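PDB 5YUQ: chintase from Rhizomucor miehei, which probably hydrolyses the beta-1,4 glycosidic bonds of chitin in an active-site tunnel, as a family 18 glycoside hydrolase of a thermophilic fungus. Local coordinates for residues A[113-118]-A[270-275]; A[163-168]-A[216-221]. One frame throughout, in Å; residues are numbered along the deposited sequence.

Contact 1 of 2, residues A[113-118]-A[270-275]; sequences NGVACN and AADPCP
The disulfide between C117 and C274 ties together two loops of a family 18 TIM-barrel chitinase, and its position is consistent with a covalent link in the wall of the substrate tunnel. C117 SG and C274 SG are 2.0 Å apart, with the S-S torsion at -90°, close to the relaxed value and of left-handed sense. C117 holds its SG between the backbone N and the carbonyl carbon (chi1 64°), C274 turns its own beside the N, anti to the carbonyl carbon (chi1 -59°), and this brings the two sulfurs into bonding distance from their two loops. V115 packs against the bridge: its CG1 lies 3.5 Å from C274 SG. The other methyl branch, CG2, rests over the carboxylate of D272, 3.8 Å from D272 CG. P273 presents its ring CD to both valine methyls, 4.1 Å from V115 CG2. No direct hydrogen bond joins the loops; instead a water accepts from A116 N at 2.9 Å and donates to D272 OD2 at 2.7 Å. The other oxygen, D272 OD1, takes the indole NE1 of W67, so each carboxylate oxygen has a hydrogen-bond partner. Each loop is also shaped from within. V115 to N118 form a type I beta turn closed by N118 N and V115 O, and P273 centres an inverse gamma turn, in which C274 N reaches back to D272 O. V115 also touches W67, and C117 touches L71. Segment 113-118 lies between strand 101-105 and helix 124-139, while 270-275 belongs to the long excursion between strands 228-240 and 284-286, so the bridge spans separate loops on the surface of the fold.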
# COMPACT_ATOMS: atom_id res chain seq x y z
N ASN A 113 -2.04 -10.86 -11.77
CA ASN A 113 -1.14 -9.79 -11.39
C ASN A 113 -0.74 -10.00 -9.94
O ASN A 113 -1.14 -10.98 -9.33
CB ASN A 113 -1.79 -8.44 -11.67
CG ASN A 113 -2.23 -8.30 -13.12
OD1 ASN A 113 -1.54 -8.78 -14.02
ND2 ASN A 113 -3.38 -7.68 -13.34
N GLY A 114 0.12 -9.17 -9.42
CA GLY A 114 0.70 -9.53 -8.16
C GLY A 114 1.83 -10.52 -8.58
O GLY A 114 2.04 -10.73 -9.74
N VAL A 115 2.54 -11.12 -7.67
CA VAL A 115 3.60 -12.06 -8.01
C VAL A 115 3.05 -13.13 -8.97
O VAL A 115 2.00 -13.72 -8.73
CB VAL A 115 4.21 -12.68 -6.74
CG1 VAL A 115 5.02 -13.91 -7.07
CG2 VAL A 115 5.08 -11.64 -6.03
N ALA A 116 3.77 -13.33 -10.07
CA ALA A 116 3.24 -14.11 -11.19
C ALA A 116 2.81 -15.53 -10.83
O ALA A 116 1.82 -16.05 -11.37
CB ALA A 116 4.25 -14.14 -12.33
N CYS A 117 3.55 -16.17 -9.94
CA CYS A 117 3.30 -17.56 -9.60
C CYS A 117 2.45 -17.74 -8.34
O CYS A 117 2.34 -18.85 -7.80
CB CYS A 117 4.63 -18.33 -9.47
SG CYS A 117 5.66 -17.75 -8.12
N ASN A 118 1.85 -16.65 -7.87
CA ASN A 118 0.85 -16.75 -6.80
C ASN A 118 -0.21 -17.79 -7.13
O ASN A 118 -0.64 -17.91 -8.29
CB ASN A 118 0.14 -15.41 -6.60
CG ASN A 118 0.93 -14.44 -5.75
OD1 ASN A 118 1.98 -14.79 -5.19
ND2 ASN A 118 0.44 -13.22 -5.65
N ALA A 270 15.84 -7.06 -6.74
CA ALA A 270 15.23 -8.19 -6.06
C ALA A 270 14.32 -8.98 -7.00
O ALA A 270 13.62 -8.39 -7.83
CB ALA A 270 14.44 -7.72 -4.85
N ALA A 271 14.34 -10.30 -6.87
CA ALA A 271 13.49 -11.16 -7.68
C ALA A 271 12.30 -11.66 -6.88
O ALA A 271 12.41 -11.95 -5.68
CB ALA A 271 14.29 -12.33 -8.25
N ASP A 272 11.16 -11.74 -7.55
CA ASP A 272 9.96 -12.31 -6.96
C ASP A 272 10.20 -13.79 -6.62
O ASP A 272 11.05 -14.44 -7.23
CB ASP A 272 8.79 -12.15 -7.93
CG ASP A 272 8.22 -10.75 -7.94
OD1 ASP A 272 8.55 -9.97 -7.03
OD2 ASP A 272 7.43 -10.43 -8.84
N PRO A 273 9.44 -14.32 -5.65
CA PRO A 273 9.62 -15.71 -5.22
C PRO A 273 9.01 -16.72 -6.19
O PRO A 273 8.08 -17.46 -5.82
CB PRO A 273 8.91 -15.75 -3.87
CG PRO A 273 7.84 -14.70 -3.98
CD PRO A 273 8.47 -13.60 -4.80
N CYS A 274 9.54 -16.75 -7.40
CA CYS A 274 9.13 -17.72 -8.41
C CYS A 274 10.36 -18.32 -9.05
O CYS A 274 11.41 -17.67 -9.12
CB CYS A 274 8.30 -17.05 -9.51
SG CYS A 274 6.81 -16.24 -8.88
N PRO A 275 10.25 -19.56 -9.53
CA PRO A 275 11.34 -20.18 -10.29
C PRO A 275 11.81 -19.32 -11.46
O PRO A 275 10.99 -18.82 -12.24
CB PRO A 275 10.70 -21.46 -10.81
CG PRO A 275 9.68 -21.82 -9.76
CD PRO A 275 9.14 -20.50 -9.27
O HOH W 1 6.34 -12.16 -10.60

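Contact 2 of 2, residues A[163-168]-A[216-221]; sequences TKLDDN and KAWIAA
L165 carries its CG beside the backbone N and anti to the carbonyl carbon (chi1 -68°), and with CD1 extended anti to CA (chi2 167°) the methyl reaches the indole of W218; W218 sets its CG the same way, which brings the six-membered part of its ring round to the leucine although its CB starts off away from it. L165 CD1 meets W218 CZ3 at 3.8 Å and the adjoining CE3 a little farther off, the methyl approaching the ring obliquely. Closer to the backbone, L165 CG lies 4.2 Å from A221 CB, so this one leucine bears on both W218, in the last helical turn, and A221 just beyond it. The direct hydrogen bond of the contact is between backbones: L165 N donates to A221 O over 2.8 Å, nearly straight (162° at the hydrogen) and in the carbonyl plane. Two residues earlier, T163 O receives a CA-H...O contact from A221 CA at 3.5 Å. The same T163 O is also bridged to A220 O by a water that donates to both, at 2.7 Å to A220 O. The carbonyls of A220, last residue of helix 211-220, and of A221 are thus met by a water and by L165 N respectively. At the far end of the loop, D166 OD1 accepts from N168 N and N168 ND2, each at 2.9 Å, the backbone N from above the carboxylate plane, ND2 on the syn side; the bond from N168 N is the capping bond at the turn into helix 168-172. W218 NE1 donates to P150 O, and the ring pairs edge-to-face with F154. The contact therefore joins the C-terminal end of helix 211-220, which precedes strand 228-240, to the loop running from strand 144-149 into helix 168-172.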
# COMPACT_ATOMS: atom_id res chain seq x y z
N THR A 163 -18.44 -5.60 -8.93
CA THR A 163 -19.23 -4.38 -9.04
C THR A 163 -20.25 -4.35 -7.91
O THR A 163 -20.89 -3.33 -7.67
CB THR A 163 -19.94 -4.27 -10.40
OG1 THR A 163 -20.78 -5.40 -10.59
CG2 THR A 163 -18.92 -4.20 -11.53
N LYS A 164 -20.38 -5.47 -7.21
CA LYS A 164 -21.28 -5.58 -6.07
C LYS A 164 -20.71 -6.57 -5.07
O LYS A 164 -20.79 -7.78 -5.29
CB LYS A 164 -22.66 -6.07 -6.54
CG LYS A 164 -23.61 -6.49 -5.42
CD LYS A 164 -24.37 -5.31 -4.84
CE LYS A 164 -25.57 -5.78 -4.00
NZ LYS A 164 -25.15 -6.62 -2.83
N LEU A 165 -20.12 -6.06 -3.99
CA LEU A 165 -19.59 -6.94 -2.96
C LEU A 165 -20.69 -7.45 -2.04
O LEU A 165 -21.63 -6.71 -1.70
CB LEU A 165 -18.55 -6.21 -2.12
CG LEU A 165 -17.25 -5.86 -2.83
CD1 LEU A 165 -16.46 -4.86 -1.99
CD2 LEU A 165 -16.45 -7.12 -3.05
N ASP A 166 -20.58 -8.72 -1.67
CA ASP A 166 -21.36 -9.34 -0.60
C ASP A 166 -21.40 -8.37 0.57
O ASP A 166 -20.35 -7.86 0.99
CB ASP A 166 -20.63 -10.64 -0.20
CG ASP A 166 -21.36 -11.46 0.84
OD1 ASP A 166 -22.22 -10.94 1.60
OD2 ASP A 166 -21.04 -12.67 0.92
N ASP A 167 -22.58 -8.07 1.10
CA ASP A 167 -22.61 -7.05 2.14
C ASP A 167 -22.06 -7.54 3.47
O ASP A 167 -21.94 -6.77 4.42
CB ASP A 167 -23.96 -6.30 2.25
CG ASP A 167 -25.08 -7.11 2.87
OD1 ASP A 167 -24.84 -8.12 3.57
OD2 ASP A 167 -26.25 -6.70 2.66
N ASN A 168 -21.68 -8.81 3.52
CA ASN A 168 -20.96 -9.31 4.68
C ASN A 168 -19.51 -8.82 4.71
O ASN A 168 -18.85 -8.93 5.74
CB ASN A 168 -21.01 -10.83 4.74
CG ASN A 168 -22.36 -11.33 5.21
OD1 ASN A 168 -22.58 -11.50 6.41
ND2 ASN A 168 -23.27 -11.56 4.27
N LYS A 216 -14.22 5.89 -5.19
CA LYS A 216 -15.54 5.83 -5.82
C LYS A 216 -15.90 4.41 -6.21
O LYS A 216 -17.04 3.99 -6.04
CB LYS A 216 -15.62 6.74 -7.06
CG LYS A 216 -15.47 8.22 -6.76
CD LYS A 216 -16.40 8.69 -5.67
CE LYS A 216 -16.20 10.17 -5.38
NZ LYS A 216 -16.20 10.96 -6.64
N ALA A 217 -14.92 3.65 -6.70
CA ALA A 217 -15.18 2.27 -7.11
C ALA A 217 -15.55 1.40 -5.92
O ALA A 217 -16.47 0.58 -6.00
CB ALA A 217 -13.98 1.69 -7.85
N TRP A 218 -14.85 1.58 -4.80
CA TRP A 218 -15.10 0.78 -3.60
C TRP A 218 -16.45 1.15 -2.94
O TRP A 218 -17.14 0.28 -2.45
CB TRP A 218 -13.96 0.75 -2.62
CG TRP A 218 -12.83 -0.14 -2.99
CD1 TRP A 218 -11.70 0.21 -3.75
CD2 TRP A 218 -12.62 -1.49 -2.59
NE1 TRP A 218 -10.85 -0.84 -3.81
CE2 TRP A 218 -11.39 -1.91 -3.13
CE3 TRP A 218 -13.35 -2.41 -1.86
CZ2 TRP A 218 -10.90 -3.15 -2.94
CZ3 TRP A 218 -12.87 -3.61 -1.67
CH2 TRP A 218 -11.63 -4.00 -2.19
N ILE A 219 -16.79 2.41 -3.00
CA ILE A 219 -18.09 2.83 -2.48
C ILE A 219 -19.20 2.28 -3.37
O ILE A 219 -20.21 1.75 -2.87
CB ILE A 219 -18.20 4.37 -2.36
CG1 ILE A 219 -17.27 4.91 -1.27
CG2 ILE A 219 -19.64 4.79 -2.05
CD1 ILE A 219 -17.22 6.42 -1.18
N ALA A 220 -19.02 2.37 -4.68
CA ALA A 220 -20.03 1.89 -5.62
C ALA A 220 -20.30 0.39 -5.47
O ALA A 220 -21.42 -0.07 -5.70
CB ALA A 220 -19.63 2.22 -7.06
N ALA A 221 -19.28 -0.35 -5.05
CA ALA A 221 -19.42 -1.80 -4.87
C ALA A 221 -19.95 -2.19 -3.49
O ALA A 221 -20.17 -3.37 -3.23
CB ALA A 221 -18.09 -2.50 -5.15
O HOH W 2 -22.97 -2.33 -5.63

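Contacts 1 and 2 both lie within the family 18 glycoside hydrolase region of the chain, their centres 28 Å apart and their nearest atoms about 14 Å apart, so they do not touch. Contact 2 is nested along the chain: 163-168 and 216-221 both fall between the two halves of contact 1, 113-118 and 270-275. Strand 228-240 connects them in sequence, following the helix of contact 2 and preceding the excursion that carries 270-275. Contact 1 closes covalently two loops at the surface, consistent with a part in enclosing the tunnel, whereas contact 2 packs a loop against a helix end on the periphery of the barrel.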